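Local structure of soluble lytic transglycosylase B3 (Pseudomonas aeruginosa, 5ANZ) at residues Gly62-Gln67 against Ile183-Asp188; Phe69-Ala74 against Val189-Met194; Asp53-Gln58 against Ala175-Ala180; Lys154-Ser159 against Gly200-Thr205; Ala85-Pro90 against Glu166-Glu171. The protein is probably a lytic transglycosylase that cleaves the peptidoglycan of the bacterial cell wall, and carries a bound calcium ion. All blocks are in the same frame, centred on the assembly; numbering follows the deposited sequence.

Contact 1 (Gly62-Gln67 against Ile183-Asp188); sequences GGIDAQ and ILQHGD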
# COMPACT_ATOMS: atom_id res chain seq x y z
N GLY A 62 -10.34 -14.06 26.22
CA GLY A 62 -10.81 -13.59 24.94
C GLY A 62 -11.49 -14.66 24.11
O GLY A 62 -11.87 -14.41 22.96
N GLY A 63 -11.64 -15.85 24.67
CA GLY A 63 -12.33 -16.93 23.98
C GLY A 63 -11.45 -17.99 23.34
O GLY A 63 -11.95 -18.97 22.79
N ILE A 64 -10.13 -17.82 23.41
CA ILE A 64 -9.22 -18.85 22.91
C ILE A 64 -9.13 -20.01 23.91
O ILE A 64 -9.05 -19.79 25.12
CB ILE A 64 -7.81 -18.29 22.66
CG1 ILE A 64 -7.88 -17.11 21.69
CG2 ILE A 64 -6.89 -19.39 22.13
CD1 ILE A 64 -8.65 -17.39 20.43
N ASP A 65 -9.16 -21.24 23.40
CA ASP A 65 -9.08 -22.40 24.28
C ASP A 65 -7.65 -22.93 24.40
O ASP A 65 -6.79 -22.68 23.55
CB ASP A 65 -10.04 -23.50 23.84
CG ASP A 65 -9.84 -23.93 22.40
OD1 ASP A 65 -8.74 -23.71 21.85
OD2 ASP A 65 -10.79 -24.50 21.82
N ALA A 66 -7.42 -23.68 25.47
CA ALA A 66 -6.09 -24.09 25.87
C ALA A 66 -5.32 -24.87 24.80
O ALA A 66 -4.15 -24.60 24.57
CB ALA A 66 -6.17 -24.92 27.14
N GLN A 67 -5.97 -25.84 24.17
CA GLN A 67 -5.31 -26.63 23.14
C GLN A 67 -4.80 -25.74 22.02
O GLN A 67 -3.68 -25.91 21.54
CB GLN A 67 -6.24 -27.70 22.57
CG GLN A 67 -5.58 -28.57 21.50
CD GLN A 67 -6.56 -29.50 20.79
OE1 GLN A 67 -6.70 -30.66 21.16
NE2 GLN A 67 -7.22 -28.98 19.76
N ILE A 183 -8.39 -17.32 14.35
CA ILE A 183 -8.29 -17.96 13.05
C ILE A 183 -7.86 -19.42 13.20
O ILE A 183 -8.44 -20.32 12.59
CB ILE A 183 -7.30 -17.22 12.14
CG1 ILE A 183 -7.81 -15.79 11.88
CG2 ILE A 183 -7.13 -17.99 10.83
CD1 ILE A 183 -6.84 -14.92 11.06
N LEU A 184 -6.85 -19.66 14.04
CA LEU A 184 -6.44 -21.03 14.33
C LEU A 184 -7.55 -21.82 15.00
O LEU A 184 -7.79 -22.97 14.66
CB LEU A 184 -5.19 -21.06 15.21
CG LEU A 184 -3.97 -20.43 14.54
CD1 LEU A 184 -2.77 -20.45 15.46
CD2 LEU A 184 -3.67 -21.16 13.21
N GLN A 185 -8.23 -21.20 15.95
CA GLN A 185 -9.33 -21.85 16.66
C GLN A 185 -10.43 -22.27 15.68
O GLN A 185 -11.02 -23.34 15.82
CB GLN A 185 -9.88 -20.92 17.74
CG GLN A 185 -11.01 -21.51 18.55
CD GLN A 185 -10.94 -21.09 20.00
OE1 GLN A 185 -9.88 -21.12 20.61
NE2 GLN A 185 -12.08 -20.70 20.56
N HIS A 186 -10.70 -21.43 14.69
CA HIS A 186 -11.76 -21.72 13.74
C HIS A 186 -11.32 -22.76 12.72
O HIS A 186 -12.16 -23.42 12.11
CB HIS A 186 -12.22 -20.45 13.02
CG HIS A 186 -13.51 -20.63 12.28
ND1 HIS A 186 -13.58 -20.60 10.91
CD2 HIS A 186 -14.76 -20.87 12.73
CE1 HIS A 186 -14.84 -20.81 10.53
NE2 HIS A 186 -15.57 -20.97 11.61
N GLY A 187 -10.01 -22.90 12.54
CA GLY A 187 -9.46 -23.92 11.66
C GLY A 187 -9.20 -23.55 10.21
O GLY A 187 -9.09 -24.44 9.36
N ASP A 188 -9.09 -22.25 9.91
CA ASP A 188 -8.81 -21.80 8.54
C ASP A 188 -7.48 -22.36 8.01
O ASP A 188 -7.32 -22.57 6.80
CB ASP A 188 -8.77 -20.27 8.44
CG ASP A 188 -10.16 -19.61 8.51
OD1 ASP A 188 -11.17 -20.23 8.11
OD2 ASP A 188 -10.21 -18.44 8.95

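Contact 2 (Phe69-Ala74 against Val189-Met194); sequences FDRAFA and VPASFM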
# COMPACT_ATOMS: atom_id res chain seq x y z
N PHE A 69 -4.09 -22.45 22.06
CA PHE A 69 -3.01 -21.59 22.50
C PHE A 69 -1.69 -22.37 22.60
O PHE A 69 -0.67 -21.93 22.06
CB PHE A 69 -3.35 -20.96 23.86
CG PHE A 69 -2.36 -19.93 24.30
CD1 PHE A 69 -1.17 -20.30 24.91
CD2 PHE A 69 -2.61 -18.58 24.09
CE1 PHE A 69 -0.25 -19.34 25.30
CE2 PHE A 69 -1.70 -17.62 24.49
CZ PHE A 69 -0.51 -18.00 25.10
N ASP A 70 -1.72 -23.51 23.27
CA ASP A 70 -0.50 -24.28 23.48
C ASP A 70 0.05 -24.84 22.16
O ASP A 70 1.26 -24.86 21.94
CB ASP A 70 -0.75 -25.42 24.48
CG ASP A 70 -1.17 -24.90 25.85
OD1 ASP A 70 -0.90 -23.71 26.16
OD2 ASP A 70 -1.77 -25.67 26.62
N ARG A 71 -0.85 -25.26 21.28
CA ARG A 71 -0.49 -25.72 19.94
C ARG A 71 0.21 -24.59 19.17
O ARG A 71 1.23 -24.78 18.52
CB ARG A 71 -1.74 -26.18 19.20
CG ARG A 71 -1.51 -26.86 17.87
CD ARG A 71 -2.83 -26.96 17.13
NE ARG A 71 -2.75 -27.74 15.89
CZ ARG A 71 -2.99 -27.25 14.68
NH1 ARG A 71 -3.34 -25.97 14.52
NH2 ARG A 71 -2.90 -28.04 13.62
N ALA A 72 -0.37 -23.40 19.28
CA ALA A 72 0.12 -22.23 18.57
C ALA A 72 1.48 -21.75 19.09
O ALA A 72 2.30 -21.22 18.32
CB ALA A 72 -0.89 -21.10 18.68
N PHE A 73 1.73 -21.93 20.38
CA PHE A 73 2.96 -21.42 20.99
C PHE A 73 4.03 -22.47 21.19
O PHE A 73 5.11 -22.16 21.69
CB PHE A 73 2.64 -20.74 22.32
CG PHE A 73 2.23 -19.30 22.16
CD1 PHE A 73 0.90 -18.97 21.94
CD2 PHE A 73 3.17 -18.29 22.18
CE1 PHE A 73 0.52 -17.64 21.76
CE2 PHE A 73 2.79 -16.96 22.01
CZ PHE A 73 1.47 -16.64 21.80
N ALA A 74 3.76 -23.71 20.79
CA ALA A 74 4.74 -24.78 20.92
C ALA A 74 6.08 -24.41 20.28
O ALA A 74 6.18 -24.24 19.06
CB ALA A 74 4.20 -26.07 20.32
N VAL A 189 -6.54 -22.57 8.92
CA VAL A 189 -5.20 -23.06 8.58
C VAL A 189 -4.58 -23.69 9.82
O VAL A 189 -4.85 -23.25 10.93
CB VAL A 189 -4.31 -21.91 8.05
CG1 VAL A 189 -4.04 -20.87 9.16
CG2 VAL A 189 -3.03 -22.42 7.45
N PRO A 190 -3.75 -24.74 9.65
CA PRO A 190 -3.01 -25.27 10.80
C PRO A 190 -1.93 -24.29 11.25
O PRO A 190 -1.37 -23.55 10.43
CB PRO A 190 -2.38 -26.56 10.26
CG PRO A 190 -3.16 -26.90 9.02
CD PRO A 190 -3.58 -25.56 8.44
N ALA A 191 -1.65 -24.28 12.54
CA ALA A 191 -0.64 -23.38 13.10
C ALA A 191 0.70 -23.47 12.36
O ALA A 191 1.33 -22.44 12.08
CB ALA A 191 -0.46 -23.67 14.58
N SER A 192 1.11 -24.69 12.02
CA SER A 192 2.38 -24.86 11.32
C SER A 192 2.45 -24.11 9.99
O SER A 192 3.54 -23.78 9.54
CB SER A 192 2.65 -26.34 11.05
OG SER A 192 2.88 -27.03 12.26
N PHE A 193 1.30 -23.88 9.35
CA PHE A 193 1.30 -23.25 8.02
C PHE A 193 0.77 -21.81 8.04
O PHE A 193 0.50 -21.23 6.99
CB PHE A 193 0.48 -24.10 7.04
CG PHE A 193 0.99 -25.51 6.92
CD1 PHE A 193 2.33 -25.76 6.63
CD2 PHE A 193 0.14 -26.59 7.11
CE1 PHE A 193 2.80 -27.06 6.53
CE2 PHE A 193 0.62 -27.88 7.01
CZ PHE A 193 1.94 -28.12 6.73
N MET A 194 0.61 -21.24 9.23
CA MET A 194 0.15 -19.84 9.30
C MET A 194 1.32 -18.90 9.10
O MET A 194 1.95 -18.41 10.06
CB MET A 194 -0.54 -19.54 10.64
CG MET A 194 -1.23 -18.20 10.60
SD MET A 194 -1.94 -17.84 12.22
CE MET A 194 -3.58 -17.40 11.74

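Contact 3 (Asp53-Gln58 against Ala175-Ala180); sequences DAFRQQ and AQLLAA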
# COMPACT_ATOMS: atom_id res chain seq x y z
N ASP A 53 2.85 -16.39 29.56
CA ASP A 53 1.91 -16.95 30.51
C ASP A 53 0.87 -15.91 30.90
O ASP A 53 -0.30 -16.24 31.10
CB ASP A 53 2.63 -17.48 31.75
CG ASP A 53 3.51 -18.67 31.44
OD1 ASP A 53 3.27 -19.34 30.41
OD2 ASP A 53 4.45 -18.94 32.22
N ALA A 54 1.30 -14.66 30.98
CA ALA A 54 0.40 -13.56 31.29
C ALA A 54 -0.55 -13.31 30.12
O ALA A 54 -1.74 -13.06 30.32
CB ALA A 54 1.17 -12.29 31.64
N PHE A 55 -0.02 -13.37 28.90
CA PHE A 55 -0.86 -13.20 27.72
C PHE A 55 -1.85 -14.36 27.57
O PHE A 55 -2.95 -14.18 27.08
CB PHE A 55 -0.03 -13.06 26.44
CG PHE A 55 -0.87 -12.99 25.19
CD1 PHE A 55 -1.69 -11.90 24.95
CD2 PHE A 55 -0.86 -14.03 24.28
CE1 PHE A 55 -2.48 -11.84 23.80
CE2 PHE A 55 -1.65 -13.98 23.14
CZ PHE A 55 -2.46 -12.88 22.91
N ARG A 56 -1.44 -15.55 28.01
CA ARG A 56 -2.31 -16.72 27.89
C ARG A 56 -3.60 -16.48 28.67
O ARG A 56 -4.68 -16.92 28.26
CB ARG A 56 -1.59 -17.98 28.39
CG ARG A 56 -2.34 -19.30 28.19
CD ARG A 56 -1.48 -20.47 28.69
NE ARG A 56 -1.94 -21.79 28.24
CZ ARG A 56 -2.69 -22.61 28.97
NH1 ARG A 56 -3.08 -22.24 30.18
NH2 ARG A 56 -3.06 -23.79 28.50
N GLN A 57 -3.49 -15.77 29.79
CA GLN A 57 -4.67 -15.38 30.55
C GLN A 57 -5.60 -14.49 29.73
O GLN A 57 -6.81 -14.66 29.74
CB GLN A 57 -4.27 -14.68 31.85
CG GLN A 57 -3.66 -15.61 32.88
CD GLN A 57 -4.62 -16.71 33.31
OE1 GLN A 57 -5.84 -16.53 33.28
NE2 GLN A 57 -4.08 -17.86 33.71
N GLN A 58 -5.03 -13.54 28.99
CA GLN A 58 -5.83 -12.64 28.17
C GLN A 58 -6.47 -13.36 26.99
O GLN A 58 -7.59 -13.04 26.59
CB GLN A 58 -4.98 -11.47 27.68
CG GLN A 58 -4.46 -10.59 28.79
CD GLN A 58 -3.49 -9.54 28.30
OE1 GLN A 58 -2.58 -9.84 27.52
NE2 GLN A 58 -3.67 -8.31 28.75
N ALA A 175 -3.47 -7.03 19.60
CA ALA A 175 -4.76 -7.13 18.93
C ALA A 175 -4.72 -8.13 17.77
O ALA A 175 -5.62 -8.94 17.60
CB ALA A 175 -5.20 -5.77 18.44
N GLN A 176 -3.67 -8.06 16.96
CA GLN A 176 -3.57 -8.96 15.82
C GLN A 176 -3.31 -10.38 16.29
O GLN A 176 -3.76 -11.33 15.66
CB GLN A 176 -2.46 -8.50 14.88
CG GLN A 176 -2.74 -7.13 14.30
CD GLN A 176 -4.06 -7.08 13.55
OE1 GLN A 176 -4.45 -8.04 12.88
NE2 GLN A 176 -4.76 -5.94 13.64
N LEU A 177 -2.57 -10.52 17.39
CA LEU A 177 -2.22 -11.84 17.89
C LEU A 177 -3.47 -12.57 18.40
O LEU A 177 -3.66 -13.75 18.13
CB LEU A 177 -1.17 -11.74 19.01
CG LEU A 177 -0.69 -13.06 19.63
CD1 LEU A 177 -0.17 -14.03 18.56
CD2 LEU A 177 0.39 -12.76 20.64
N LEU A 178 -4.33 -11.86 19.12
CA LEU A 178 -5.59 -12.45 19.54
C LEU A 178 -6.43 -12.85 18.32
O LEU A 178 -7.05 -13.91 18.29
CB LEU A 178 -6.36 -11.50 20.44
CG LEU A 178 -7.47 -12.16 21.26
CD1 LEU A 178 -6.86 -13.14 22.26
CD2 LEU A 178 -8.30 -11.11 21.97
N ALA A 179 -6.41 -12.00 17.30
CA ALA A 179 -7.20 -12.25 16.10
C ALA A 179 -6.67 -13.48 15.37
O ALA A 179 -7.44 -14.30 14.87
CB ALA A 179 -7.19 -11.03 15.19
N ALA A 180 -5.34 -13.61 15.31
CA ALA A 180 -4.72 -14.79 14.70
C ALA A 180 -5.09 -16.08 15.43
O ALA A 180 -5.35 -17.10 14.78
CB ALA A 180 -3.20 -14.63 14.67

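Contact 4 (Lys154-Ser159 against Gly200-Thr205); sequences KNVIRS and GAMGQT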
# COMPACT_ATOMS: atom_id res chain seq x y z
N LYS A 154 7.79 -16.55 7.78
CA LYS A 154 7.75 -16.41 9.21
C LYS A 154 6.41 -16.84 9.76
O LYS A 154 5.36 -16.53 9.20
CB LYS A 154 8.06 -14.95 9.60
CG LYS A 154 9.48 -14.54 9.27
CD LYS A 154 9.80 -13.15 9.81
CE LYS A 154 11.28 -12.82 9.67
NZ LYS A 154 11.72 -12.79 8.26
N ASN A 155 6.44 -17.57 10.87
CA ASN A 155 5.23 -17.97 11.54
C ASN A 155 4.55 -16.77 12.17
O ASN A 155 5.18 -16.03 12.95
CB ASN A 155 5.53 -19.02 12.61
CG ASN A 155 4.27 -19.53 13.25
OD1 ASN A 155 3.77 -18.94 14.20
ND2 ASN A 155 3.71 -20.61 12.69
N VAL A 156 3.28 -16.57 11.82
CA VAL A 156 2.55 -15.37 12.22
C VAL A 156 2.45 -15.26 13.74
O VAL A 156 2.57 -14.16 14.29
CB VAL A 156 1.14 -15.37 11.60
CG1 VAL A 156 0.25 -14.29 12.23
CG2 VAL A 156 1.27 -15.17 10.09
N ILE A 157 2.26 -16.40 14.41
CA ILE A 157 2.15 -16.36 15.88
C ILE A 157 3.48 -15.92 16.49
O ILE A 157 3.53 -15.08 17.39
CB ILE A 157 1.73 -17.70 16.47
CG1 ILE A 157 0.38 -18.12 15.90
CG2 ILE A 157 1.70 -17.62 18.01
CD1 ILE A 157 -0.78 -17.18 16.19
N ARG A 158 4.58 -16.46 15.97
CA ARG A 158 5.89 -16.10 16.49
C ARG A 158 6.18 -14.62 16.25
O ARG A 158 6.65 -13.91 17.14
CB ARG A 158 6.99 -16.94 15.84
CG ARG A 158 8.34 -16.68 16.49
CD ARG A 158 9.45 -17.51 15.85
NE ARG A 158 10.71 -17.31 16.56
CZ ARG A 158 11.86 -17.85 16.20
NH1 ARG A 158 11.92 -18.65 15.13
NH2 ARG A 158 12.97 -17.60 16.90
N SER A 159 5.88 -14.14 15.05
CA SER A 159 6.19 -12.76 14.71
C SER A 159 5.37 -11.78 15.55
O SER A 159 5.93 -10.83 16.12
CB SER A 159 5.96 -12.50 13.22
OG SER A 159 6.81 -13.33 12.45
N GLY A 200 3.08 -9.52 10.53
CA GLY A 200 1.82 -10.22 10.68
C GLY A 200 0.92 -10.23 9.46
O GLY A 200 -0.21 -10.71 9.54
N ALA A 201 1.39 -9.70 8.33
CA ALA A 201 0.62 -9.77 7.09
C ALA A 201 0.67 -11.20 6.55
O ALA A 201 1.75 -11.74 6.36
CB ALA A 201 1.17 -8.78 6.05
N MET A 202 -0.49 -11.79 6.28
CA MET A 202 -0.55 -13.25 6.15
C MET A 202 -0.81 -13.72 4.73
O MET A 202 -1.63 -13.15 4.00
CB MET A 202 -1.65 -13.82 7.05
CG MET A 202 -1.57 -13.34 8.47
SD MET A 202 -2.82 -14.17 9.48
CE MET A 202 -4.32 -13.77 8.62
N GLY A 203 -0.13 -14.79 4.34
CA GLY A 203 -0.57 -15.56 3.20
C GLY A 203 -0.50 -14.83 1.86
O GLY A 203 0.31 -13.94 1.68
N GLN A 204 -1.34 -15.25 0.93
CA GLN A 204 -1.25 -14.76 -0.44
C GLN A 204 -1.77 -13.35 -0.54
O GLN A 204 -1.32 -12.59 -1.40
CB GLN A 204 -2.01 -15.66 -1.39
CG GLN A 204 -1.54 -17.11 -1.33
CD GLN A 204 -1.80 -17.87 -2.59
OE1 GLN A 204 -1.87 -17.30 -3.67
NE2 GLN A 204 -1.94 -19.20 -2.47
N THR A 205 -2.71 -13.01 0.33
CA THR A 205 -3.32 -11.68 0.30
C THR A 205 -2.55 -10.65 1.14
O THR A 205 -2.77 -9.44 1.01
CB THR A 205 -4.77 -11.75 0.81
OG1 THR A 205 -4.74 -12.27 2.14
CG2 THR A 205 -5.61 -12.67 -0.07

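Contact 5 (Ala85-Pro90 against Glu166-Glu171); sequences ADRSQP and EGRRPE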
# COMPACT_ATOMS: atom_id res chain seq x y z
N ALA A 85 13.36 -5.73 11.98
CA ALA A 85 12.48 -5.13 10.96
C ALA A 85 11.61 -4.03 11.56
O ALA A 85 11.33 -3.01 10.92
CB ALA A 85 11.61 -6.20 10.29
N ASP A 86 11.16 -4.24 12.79
CA ASP A 86 10.31 -3.30 13.51
C ASP A 86 11.08 -2.03 13.90
O ASP A 86 10.50 -0.95 14.02
CB ASP A 86 9.73 -4.00 14.74
CG ASP A 86 8.84 -3.10 15.58
OD1 ASP A 86 7.74 -2.73 15.12
OD2 ASP A 86 9.24 -2.79 16.73
N ARG A 87 12.39 -2.17 14.09
CA ARG A 87 13.26 -1.07 14.49
C ARG A 87 13.82 -0.34 13.28
O ARG A 87 14.21 0.83 13.36
CB ARG A 87 14.39 -1.62 15.37
CG ARG A 87 15.43 -0.60 15.83
CD ARG A 87 16.32 -1.25 16.88
NE ARG A 87 17.55 -0.50 17.16
CZ ARG A 87 17.66 0.42 18.10
NH1 ARG A 87 16.62 0.72 18.86
NH2 ARG A 87 18.82 1.04 18.29
N SER A 88 13.82 -1.03 12.15
CA SER A 88 14.45 -0.52 10.93
C SER A 88 13.89 0.83 10.50
O SER A 88 12.70 0.97 10.21
CB SER A 88 14.28 -1.54 9.80
OG SER A 88 14.85 -1.06 8.60
N GLN A 89 14.77 1.83 10.47
CA GLN A 89 14.44 3.14 9.93
C GLN A 89 15.41 3.46 8.79
O GLN A 89 16.43 4.12 9.01
CB GLN A 89 14.52 4.20 11.01
N PRO A 90 15.09 2.98 7.58
CA PRO A 90 15.96 3.07 6.40
C PRO A 90 16.42 4.49 6.11
O PRO A 90 15.58 5.39 5.96
CB PRO A 90 15.09 2.53 5.27
CG PRO A 90 14.07 1.68 5.94
CD PRO A 90 13.80 2.35 7.25
N GLU A 166 8.22 -7.30 22.76
CA GLU A 166 9.26 -6.28 22.77
C GLU A 166 9.25 -5.35 21.55
O GLU A 166 10.26 -4.73 21.24
CB GLU A 166 10.63 -6.95 22.88
CG GLU A 166 10.89 -8.01 21.82
CD GLU A 166 12.22 -8.72 22.00
OE1 GLU A 166 13.18 -8.08 22.48
OE2 GLU A 166 12.30 -9.92 21.66
N GLY A 167 8.11 -5.26 20.87
CA GLY A 167 7.98 -4.40 19.71
C GLY A 167 7.67 -2.96 20.06
O GLY A 167 7.35 -2.64 21.20
N ARG A 168 7.76 -2.08 19.07
CA ARG A 168 7.50 -0.66 19.28
C ARG A 168 6.00 -0.36 19.29
O ARG A 168 5.57 0.68 19.80
CB ARG A 168 8.18 0.19 18.19
CG ARG A 168 9.69 0.25 18.31
CD ARG A 168 10.26 1.26 17.32
NE ARG A 168 11.71 1.38 17.46
CZ ARG A 168 12.31 2.11 18.40
NH1 ARG A 168 11.59 2.78 19.29
NH2 ARG A 168 13.64 2.17 18.45
N ARG A 169 5.22 -1.27 18.72
CA ARG A 169 3.78 -1.10 18.62
C ARG A 169 3.03 -2.29 19.21
O ARG A 169 2.42 -3.07 18.48
CB ARG A 169 3.37 -0.88 17.17
CG ARG A 169 3.65 0.52 16.63
CD ARG A 169 4.55 0.49 15.41
NE ARG A 169 4.35 1.65 14.55
CZ ARG A 169 4.67 2.90 14.89
NH1 ARG A 169 5.21 3.15 16.08
NH2 ARG A 169 4.45 3.90 14.05
N PRO A 170 3.08 -2.43 20.55
CA PRO A 170 2.50 -3.57 21.28
C PRO A 170 0.97 -3.63 21.25
O PRO A 170 0.41 -4.73 21.30
CB PRO A 170 3.00 -3.35 22.72
CG PRO A 170 3.32 -1.89 22.80
CD PRO A 170 3.84 -1.54 21.44
N GLU A 171 0.30 -2.49 21.15
CA GLU A 171 -1.16 -2.45 21.04
C GLU A 171 -1.62 -3.16 19.77
O GLU A 171 -2.50 -4.03 19.81
CB GLU A 171 -1.67 -1.01 21.06
CG GLU A 171 -1.50 -0.31 22.39
CD GLU A 171 -2.47 -0.80 23.44
OE1 GLU A 171 -3.66 -0.42 23.36
OE2 GLU A 171 -2.06 -1.56 24.34
O HOH W 1 5.83 -3.45 17.19

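Contact 1 (Gly62-Gln67 against Ile183-Asp188)
The side-chain amide of Gln185, near the end of helix 170-186, bridges the turn between a Schellman motif at Gly63 and the N-cap residue Asp65. Both ends of the amide are used. NE2 donates to Gly63 O at 2.8 Å with an N-H...O angle of 148°. OE1 accepts from Asp65 N at 2.9 Å, along a somewhat straighter line. Glutamine suits the place because one planar group offers a donor to Gly63 O and an acceptor to Asp65 N. Its CG lies anti to the backbone N (chi1 -179°), which sends the chain out from the helix before it bends at chi2 to lay the amide along the turn. Glycine suits position 63, since with its positive phi a side chain would run into the preceding carbonyl. Ile64, buried between the two bonded residues, turns its CG2 to 3.8 Å from Gln185 OE1 and packs on Leu178 and Leu181. The Asp65 carboxylate stands 31° from the amide plane; its OD1 comes within 3.1 Å of Gln185 OE1, two acceptors that do not bond, and instead takes a hydrogen bond from Thr68 OG1.

Contact 2 (Phe69-Ala74 against Val189-Met194)
Arg71 reaches out from helix 66-73 and lies side by side with Pro190, both side chains pointing the same way. The first torsion sets CG opposite the amide nitrogen (chi1 -172°) and the chain stays extended as far as NE, carrying the guanidinium across to the loop that follows helix 170-186. There NH2 meets Pro190 CB at 3.7 Å, with the proline carbon at the guanidinium's edge, near its plane. NH1 lies 3.7 Å from Ala191 CB and obliquely close to Ala191 N; Arg71 is poorly ordered, and this 3.1 Å approach of two donors, NH1 and Ala191 N, is doubtful. Deeper in, Ala191 points its methyl at the helix, and CB sits 4.3 Å from Ala72 CA. Two alanines suit this place because their small side chains let the backbones come to 5.6 Å between Ala72 CA and Ala191 CA; Ala72 packs also on Leu181 and Leu184. Pro190, with its fixed phi, leads into the short 3-10 turn closed by Phe193 N and Pro190 O. The result is a helix packed on a connecting loop of the lysozyme-like transglycosylase domain.

Contact 3 (Asp53-Gln58 against Ala175-Ala180)
Helix-to-helix packing in the transglycosylase SLT domain joins helix 48-61 to helix 170-186 here, through one aromatic ring and two leucines. The two helical segments cross at -64°, with their axes 11.6 Å apart at closest approach, a spacing that leaves the meeting to long side chains such as phenylalanine and leucine. A trans first torsion (chi1 175°) carries the ring of Phe55 out toward the other helix, and its far end does the touching: CE2 lies 3.4 Å from Leu177 CD2, and CZ is 3.7 Å from Leu177 CG. The methyl approaches the ring obliquely, neither squarely over its face nor at its rim. Leu177 meets it with CD2 and the branch carbon CG, and packs also on Ile157 and Leu160 of helix 156-166. Leu178 takes a looser part. Its backbone N lies at the ring edge, 4.3 Å from Phe55 CZ, and its CD1 reaches to 4.4 Å from Gln58 O, one turn further along the first helix. Leu178 also touches Ile64, in the turn beyond helix 48-61. On its own side of the contact, Phe55 meets the ring of Trp51 with nearly parallel planes and packs on Phe69 of helix 66-73. The contact is apolar packing between two crossing helices of the helical, lysozyme-like domain.

Contact 4 (Lys154-Ser159 against Gly200-Thr205)
The backbones come closest where Val156, the first residue of helix 156-166, passes Gly200, with 5.4 Å between their CA atoms. Glycine fits here because at its positive phi a CB would press against the preceding carbonyl O. Val156 points at the loop with both methyls in use. Its CG1 lies 4.1 Å from Met202 SD, while CG2 packs at 3.7 Å against Met202 CG. The two side chains cross at about a right angle, so the methionine lies athwart the valine fork. Methionine is well suited, being slender and flexible; the bend at chi3 places its CE against Ile183 of helix 170-186. All three residues are buried, and the contact between them is apolar. The helix start is prepared by Asn155, the N-cap. Its OD1 takes Arg158 N at 3.2 Å, in the carbonyl plane and on a lone pair, with a weak second bond from Ile157 N. Asparagine suits the post because its short amide can fold back on the first turn. Its ND2 makes a weak hydrogen bond to Ala191 O. Strand 154-155 pairs antiparallel with strand 195-196, Gly203 bonds through its backbone to Ile195, and Ile157 packs on helix 170-186, so the contact lies between the small sheet and that helix, on the loop that leads to helix 209-215.

Contact 5 (Ala85-Pro90 against Glu166-Glu171)
Gly167 opens the contact by passing close to the carboxylate of Asp86, its CA 3.6 Å from Asp86 OD2; the bare CA lets the carboxylate lie close to the backbone. Next, Arg168 gives its backbone N to Asp86 OD2 at 2.9 Å with an N-H...O angle of 155°. The oxygen is met on its syn side, the donor 19° out of the carboxylate plane. In Asp86 the carboxylate stands trans to the main-chain nitrogen (chi1 179°), which carries it from the last turn of helix 80-87 over to this loop. The loop links helix 156-166 to helix 170-186 in the SLT domain, and the aspartate grips it just before the second helix starts. The side chain of Arg168 crosses that of Asp86 at a slant, its CG 3.5 Å from Asp86 OD2, and its extended chain brings NH2 obliquely to 3.3 Å from Arg87 NH1. Their guanidinium planes are nearly parallel, two like charges in a solvent-exposed place, where water would probably soften the repulsion. Arg169, the N-cap residue of helix 170-186, follows: its backbone N donates at 2.7 Å to a water, which in turn donates to Asp86 OD1.

In the fold
Helix 170-186 runs through contacts 1, 3 and 5, from its start at contact 5 to its end at contact 1, about 26 Å apart between centres. Contacts 1 and 2 lie 10 Å apart, joined where Leu184 CD1 touches Ala72 CB at 3.8 Å. Contacts 2 and 3 share the salt bridge from Arg56 NH2 to Asp70 OD2, and Met194 O, 2.9 Å from Val156 N, ties contact 2 to contact 4. Contact 5 shares helix 170-186 with contact 3 but packs against none of the others. Contact 4 adjoins N-acetylglucosamine-binding residues: Gly200 is about 5 Å from the Ile208 side chain, close in sequence too, and Met202 about 7 Å from Thr211 between side chains. The Pro190 side chain of contact 2 is about 12 Å from the calcium.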